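Local coordinates for protein glutamyl endopeptidase (Staphylococcus epidermidis, PDB 6PYM) that probably cleaves peptide bonds on the carbonyl side of glutamate, and also of aspartate, as a secreted serine endopeptidase of the S1B family, at residues I46-N49 with K50-N54; T116-N120 with T121-I125; V196-N199 with D200-Q204. The protein carries 1 engineered substitution. All blocks are in the same frame, centred on the assembly; numbering follows the deposited sequence.

Interaction 1 (I46-N49 with K50-N54)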
# COMPACT_ATOMS: atom_id res chain seq x y z
N ILE A 46 1.24 -2.32 -8.74
CA ILE A 46 1.04 -1.88 -7.36
C ILE A 46 2.08 -2.57 -6.48
O ILE A 46 2.63 -3.62 -6.83
CB ILE A 46 -0.38 -2.14 -6.82
CG1 ILE A 46 -0.64 -3.63 -6.60
CG2 ILE A 46 -1.43 -1.55 -7.75
CD1 ILE A 46 -1.84 -3.92 -5.70
N LEU A 47 2.33 -1.97 -5.32
CA LEU A 47 3.01 -2.64 -4.22
C LEU A 47 1.98 -3.06 -3.18
O LEU A 47 1.01 -2.34 -2.91
CB LEU A 47 4.04 -1.73 -3.55
CG LEU A 47 5.08 -1.14 -4.50
CD1 LEU A 47 6.07 -0.28 -3.73
CD2 LEU A 47 5.78 -2.22 -5.32
N THR A 48 2.22 -4.22 -2.58
CA THR A 48 1.45 -4.73 -1.46
C THR A 48 2.34 -5.73 -0.71
O THR A 48 3.57 -5.74 -0.90
CB THR A 48 0.11 -5.30 -1.96
OG1 THR A 48 -0.69 -5.68 -0.84
CG2 THR A 48 0.32 -6.50 -2.87
N ASN A 49 1.74 -6.55 0.14
CA ASN A 49 2.49 -7.54 0.90
C ASN A 49 2.51 -8.90 0.20
O ASN A 49 1.56 -9.26 -0.51
CB ASN A 49 1.89 -7.79 2.28
CG ASN A 49 1.86 -6.58 3.19
OD1 ASN A 49 0.99 -6.50 4.05
ND2 ASN A 49 2.81 -5.66 3.03
N LYS A 50 3.57 -9.67 0.47
CA LYS A 50 3.56 -11.09 0.11
C LYS A 50 2.36 -11.80 0.71
O LYS A 50 1.70 -12.60 0.04
CB LYS A 50 4.84 -11.78 0.57
CG LYS A 50 6.08 -11.35 -0.18
CD LYS A 50 7.32 -11.98 0.40
CE LYS A 50 8.54 -11.61 -0.42
NZ LYS A 50 9.81 -12.05 0.22
N HIS A 51 2.07 -11.55 1.98
CA HIS A 51 1.02 -12.34 2.62
C HIS A 51 -0.35 -12.00 2.05
O HIS A 51 -1.28 -12.82 2.17
CB HIS A 51 1.08 -12.27 4.15
CG HIS A 51 0.42 -11.07 4.76
ND1 HIS A 51 1.13 -9.94 5.14
CD2 HIS A 51 -0.86 -10.85 5.13
CE1 HIS A 51 0.29 -9.07 5.69
NE2 HIS A 51 -0.92 -9.60 5.69
N VAL A 52 -0.51 -10.83 1.43
CA VAL A 52 -1.74 -10.50 0.73
C VAL A 52 -1.83 -11.29 -0.58
O VAL A 52 -2.80 -12.01 -0.81
CB VAL A 52 -1.85 -8.99 0.50
CG1 VAL A 52 -3.01 -8.66 -0.44
CG2 VAL A 52 -2.04 -8.26 1.82
N VAL A 53 -0.82 -11.17 -1.44
CA VAL A 53 -0.88 -11.87 -2.72
C VAL A 53 -0.86 -13.38 -2.54
O VAL A 53 -1.42 -14.10 -3.38
CB VAL A 53 0.20 -11.39 -3.72
CG1 VAL A 53 0.00 -9.92 -4.06
CG2 VAL A 53 1.59 -11.65 -3.18
N ASN A 54 -0.22 -13.89 -1.48
CA ASN A 54 -0.23 -15.32 -1.19
C ASN A 54 -1.65 -15.86 -1.03
O ASN A 54 -1.88 -17.06 -1.23
CB ASN A 54 0.58 -15.65 0.08
CG ASN A 54 2.10 -15.48 -0.09
OD1 ASN A 54 2.62 -15.39 -1.21
ND2 ASN A 54 2.81 -15.43 1.04
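The side chain of Asn49 lies alongside the imidazole of His51, two residues on, and both point the same way. Asn49 OD1 comes within 3.1 Å of His51 CE1. The amide plane and the ring plane are 28° apart, and OD1 reaches the ring obliquely. The ring turns back to Asn49 because His51 CG sits between its own backbone N and carbonyl carbon, chi1 83°. Val52 CG2 lies over one face of the ring, displaced toward its rim. His51 ND1 is hydrogen-bonded to Asp93 OD2, which helps to set the rotation of the ring. The amide of Asn49 is held too, by a bond from ND2 to His184 O.

Thr48 sends its two branches to different partners. Its methyl CG2 packs on Val53 CG1 at 3.6 Å. Its hydroxyl OG1 lies 3.8 Å from Val52 CB, while its hydrogen bond goes to Ser37 O. The side chains of Thr48 and Val52 cross at about a right angle.

The backbone closes the turn. Val53 N donates to Asn49 O over 3.2 Å, nearly straight at 173°. Val52 N makes a weak bond to the same oxygen. Asn49 takes the N-cap position, although its side chain makes no capping bond.

Strand 45-48 of the closed barrel thus passes through Asn49 into the short helix 50-53. This helix carries the predicted charge-relay histidine next to Asp93 and Ala169, the engineered residue at the serine position. The arrangement is consistent with the catalytic triad of trypsin-like proteases, here without its serine.

Interaction 2 (T116-N120 with T121-I125)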
# COMPACT_ATOMS: atom_id res chain seq x y z
N THR A 116 4.70 8.69 -5.72
CA THR A 116 6.13 8.97 -5.64
C THR A 116 6.73 8.19 -4.48
O THR A 116 6.19 8.21 -3.37
CB THR A 116 6.35 10.46 -5.41
OG1 THR A 116 5.77 11.21 -6.49
CG2 THR A 116 7.84 10.78 -5.32
N ILE A 117 7.82 7.49 -4.75
CA ILE A 117 8.57 6.75 -3.74
C ILE A 117 9.64 7.66 -3.16
O ILE A 117 10.32 8.38 -3.90
CB ILE A 117 9.24 5.52 -4.38
CG1 ILE A 117 8.23 4.68 -5.17
CG2 ILE A 117 10.00 4.71 -3.33
CD1 ILE A 117 7.09 4.13 -4.35
N SER A 118 9.82 7.62 -1.85
CA SER A 118 10.92 8.36 -1.23
C SER A 118 12.24 7.62 -1.40
O SER A 118 12.31 6.39 -1.29
CB SER A 118 10.66 8.55 0.25
OG SER A 118 11.72 9.25 0.87
N SER A 119 13.31 8.38 -1.66
CA SER A 119 14.66 7.84 -1.58
C SER A 119 15.03 7.47 -0.16
O SER A 119 15.99 6.72 0.05
CB SER A 119 15.66 8.88 -2.08
OG SER A 119 15.76 9.93 -1.14
N ASN A 120 14.28 7.99 0.82
CA ASN A 120 14.49 7.73 2.25
C ASN A 120 15.80 8.30 2.78
O ASN A 120 16.22 7.96 3.88
CB ASN A 120 14.28 6.25 2.61
CG ASN A 120 12.82 5.92 2.85
OD1 ASN A 120 12.12 6.66 3.53
ND2 ASN A 120 12.35 4.82 2.27
N THR A 121 16.43 9.21 2.03
CA THR A 121 17.68 9.81 2.47
C THR A 121 17.50 10.63 3.75
O THR A 121 18.45 10.76 4.54
CB THR A 121 18.29 10.67 1.35
OG1 THR A 121 19.59 11.13 1.75
CG2 THR A 121 17.41 11.87 1.06
N ASP A 122 16.31 11.18 3.98
CA ASP A 122 16.05 12.06 5.10
C ASP A 122 15.22 11.42 6.20
O ASP A 122 14.98 12.06 7.23
CB ASP A 122 15.34 13.33 4.63
CG ASP A 122 16.20 14.19 3.73
OD1 ASP A 122 17.39 14.36 4.05
OD2 ASP A 122 15.69 14.69 2.71
N THR A 123 14.78 10.17 6.03
CA THR A 123 13.80 9.59 6.93
C THR A 123 14.45 9.22 8.26
O THR A 123 15.52 8.60 8.29
CB THR A 123 13.19 8.36 6.27
OG1 THR A 123 12.67 8.75 4.99
CG2 THR A 123 12.06 7.76 7.11
N ARG A 124 13.80 9.61 9.36
CA ARG A 124 14.39 9.47 10.68
C ARG A 124 13.32 9.14 11.71
O ARG A 124 12.14 9.44 11.52
CB ARG A 124 15.09 10.76 11.11
CG ARG A 124 16.33 11.04 10.30
CD ARG A 124 16.97 12.37 10.61
NE ARG A 124 18.16 12.50 9.78
CZ ARG A 124 19.03 13.51 9.83
NH1 ARG A 124 18.87 14.51 10.68
NH2 ARG A 124 20.07 13.47 9.02
N ILE A 125 13.74 8.55 12.82
CA ILE A 125 12.79 8.32 13.90
C ILE A 125 12.27 9.66 14.40
O ILE A 125 12.93 10.71 14.27
CB ILE A 125 13.36 7.45 15.04
CG1 ILE A 125 14.50 8.17 15.75
CG2 ILE A 125 13.78 6.08 14.50
CD1 ILE A 125 15.00 7.44 16.99
O HOH W 1 17.48 7.90 6.28
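The carboxamide of Asn120 meets the hydroxyl of Thr123 at its oxygen edge, not over a face. Thr123 OG1 donates to Asn120 OD1 over 2.6 Å. The donor lies in the carbonyl plane, on a lone pair of OD1, with a C=O...donor angle of 132°. The nitrogen end of the same amide donates to Ile198 O and Ile181 O, so both ends of the flat group are held. Thr123 can reach OD1 because its OG1 stands beside its backbone N, opposite the carbonyl carbon (chi1 -55°). Thr123 CB follows at 3.4 Å from OD1.

The main chain of the same two residues is joined more loosely. Thr123 N makes a weak bond of 3.4 Å to Asn120 O. A water also sits between them, 2.7 Å from Asn120 O and 2.9 Å from Thr123 O.

Two serines bind backbone N-H groups at the start of this turn. Ser118 OG accepts from Asn120 N at 2.9 Å, which makes an ST turn. Ser119 OG takes a weak bond from Thr121 N and lies 3.4 Å from the methyl CG2 of Thr121.

The contact is almost wholly polar. Its short side-chain bond and the two outside bonds of ND2 fix the rotation of the Asn120 amide, and hydroxyls and a water meet the backbone groups of a turn without regular structure.

Interaction 3 (V196-N199 with D200-Q204)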
# COMPACT_ATOMS: atom_id res chain seq x y z
N VAL A 196 7.61 -2.57 5.60
CA VAL A 196 8.82 -2.80 4.83
C VAL A 196 9.38 -1.44 4.45
O VAL A 196 8.73 -0.67 3.73
CB VAL A 196 8.55 -3.63 3.57
CG1 VAL A 196 9.86 -3.90 2.83
CG2 VAL A 196 7.85 -4.93 3.93
N TYR A 197 10.59 -1.15 4.93
CA TYR A 197 11.25 0.11 4.65
C TYR A 197 11.84 0.08 3.25
O TYR A 197 12.55 -0.86 2.89
CB TYR A 197 12.36 0.29 5.67
CG TYR A 197 13.10 1.60 5.65
CD1 TYR A 197 12.43 2.81 5.60
CD2 TYR A 197 14.49 1.62 5.73
CE1 TYR A 197 13.11 4.01 5.62
CE2 TYR A 197 15.18 2.82 5.74
CZ TYR A 197 14.48 4.00 5.68
OH TYR A 197 15.15 5.20 5.70
N ILE A 198 11.56 1.11 2.46
CA ILE A 198 12.04 1.13 1.09
C ILE A 198 13.47 1.66 1.07
O ILE A 198 13.73 2.83 0.76
CB ILE A 198 11.06 1.90 0.18
CG1 ILE A 198 9.70 1.20 0.19
CG2 ILE A 198 11.61 2.01 -1.25
CD1 ILE A 198 8.57 2.00 -0.44
N ASN A 199 14.40 0.80 1.45
CA ASN A 199 15.81 1.16 1.49
C ASN A 199 16.43 1.03 0.09
O ASN A 199 15.74 0.79 -0.90
CB ASN A 199 16.55 0.36 2.57
CG ASN A 199 16.71 -1.11 2.22
OD1 ASN A 199 16.39 -1.56 1.13
ND2 ASN A 199 17.25 -1.86 3.17
N ASP A 200 17.75 1.18 0.00
CA ASP A 200 18.41 1.19 -1.31
C ASP A 200 18.23 -0.14 -2.04
O ASP A 200 18.05 -0.15 -3.26
CB ASP A 200 19.89 1.53 -1.16
CG ASP A 200 20.12 2.97 -0.75
OD1 ASP A 200 19.21 3.80 -0.95
OD2 ASP A 200 21.22 3.27 -0.24
N PHE A 201 18.26 -1.25 -1.32
CA PHE A 201 18.06 -2.55 -1.96
C PHE A 201 16.64 -2.71 -2.48
O PHE A 201 16.42 -3.27 -3.55
CB PHE A 201 18.43 -3.67 -1.00
CG PHE A 201 19.87 -3.65 -0.57
CD1 PHE A 201 20.86 -4.10 -1.43
CD2 PHE A 201 20.24 -3.16 0.67
CE1 PHE A 201 22.19 -4.08 -1.05
CE2 PHE A 201 21.57 -3.14 1.06
CZ PHE A 201 22.54 -3.59 0.20
N VAL A 202 15.65 -2.22 -1.72
CA VAL A 202 14.29 -2.26 -2.22
C VAL A 202 14.14 -1.37 -3.44
O VAL A 202 13.46 -1.72 -4.41
CB VAL A 202 13.29 -1.91 -1.10
CG1 VAL A 202 11.88 -1.86 -1.66
CG2 VAL A 202 13.39 -2.94 0.03
N GLN A 203 14.78 -0.20 -3.42
CA GLN A 203 14.71 0.70 -4.56
C GLN A 203 15.29 0.07 -5.81
O GLN A 203 14.77 0.29 -6.92
CB GLN A 203 15.40 2.02 -4.22
CG GLN A 203 14.64 2.82 -3.18
CD GLN A 203 15.41 4.00 -2.65
OE1 GLN A 203 16.04 4.73 -3.41
NE2 GLN A 203 15.39 4.18 -1.34
N GLN A 204 16.35 -0.72 -5.67
CA GLN A 204 16.90 -1.43 -6.83
C GLN A 204 15.90 -2.43 -7.38
O GLN A 204 15.70 -2.52 -8.60
CB GLN A 204 18.20 -2.13 -6.44
CG GLN A 204 19.33 -1.17 -6.11
CD GLN A 204 20.57 -1.87 -5.61
OE1 GLN A 204 20.54 -3.05 -5.27
NE2 GLN A 204 21.68 -1.14 -5.57
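The side chain of Asn199 folds back over the first turn of the helix to Val202. From CB, CG follows between the backbone N and carbonyl carbon of its own residue, chi1 71°, and this brings the amide over the turn. OD1 then accepts from Val202 N at 3.0 Å. The bond is nearly straight, and the donor lies nearly in line with the side-chain C=O. ND2 ends at the edge of the Phe201 ring, near its plane and 4.1 Å from CD2; the amide and ring planes are 67° apart. ND2 also makes a weak bond to Gly155 O.

Other groups join in around this cap. Val202 CG2 lies 3.5 Å from Asn199 OD1, and CG1 packs at 3.9 Å on Ile198 CG2. Gln203 N donates to Asn199 O, a backbone bond of the first turn. The extended side chain of Gln203 reaches back so that NE2 donates to Ile198 O over 3.0 Å. That oxygen lies in the amide plane of Gln203, but NE2 stands 37° above the carbonyl plane. Gln203 CG rests on Ile198 CG2 at 3.7 Å. Ile198 is the centre of an inverse gamma turn.

Asn199 is therefore the N-cap of helix 200-209, with Ile198 between it and the end of strand 192-197. Its side chain accepts from the N-H of Val202 in the first turn, while Gln203 binds the carbonyl of the turn residue Ile198.

How the interactions relate
From the N terminus the three contacts come in series. None nests in another and none cross. Each closes a short turn. Interaction 1 joins strand 45-48 of the closed barrel to helix 50-53. Interaction 2 shapes the loop between helix 108-111 and strand 128-133. Interaction 3 joins strand 192-197 of the seven-stranded sheet to helix 200-209. Interactions 2 and 3 touch, with centres 10 Å apart. Two probable hydrogen bonds join them: Asn120 ND2 to Ile198 O, and Gln203 NE2 to Ser119 O at 3.0 Å. Interaction 1 touches neither; its centre lies 16 Å from that of interaction 3.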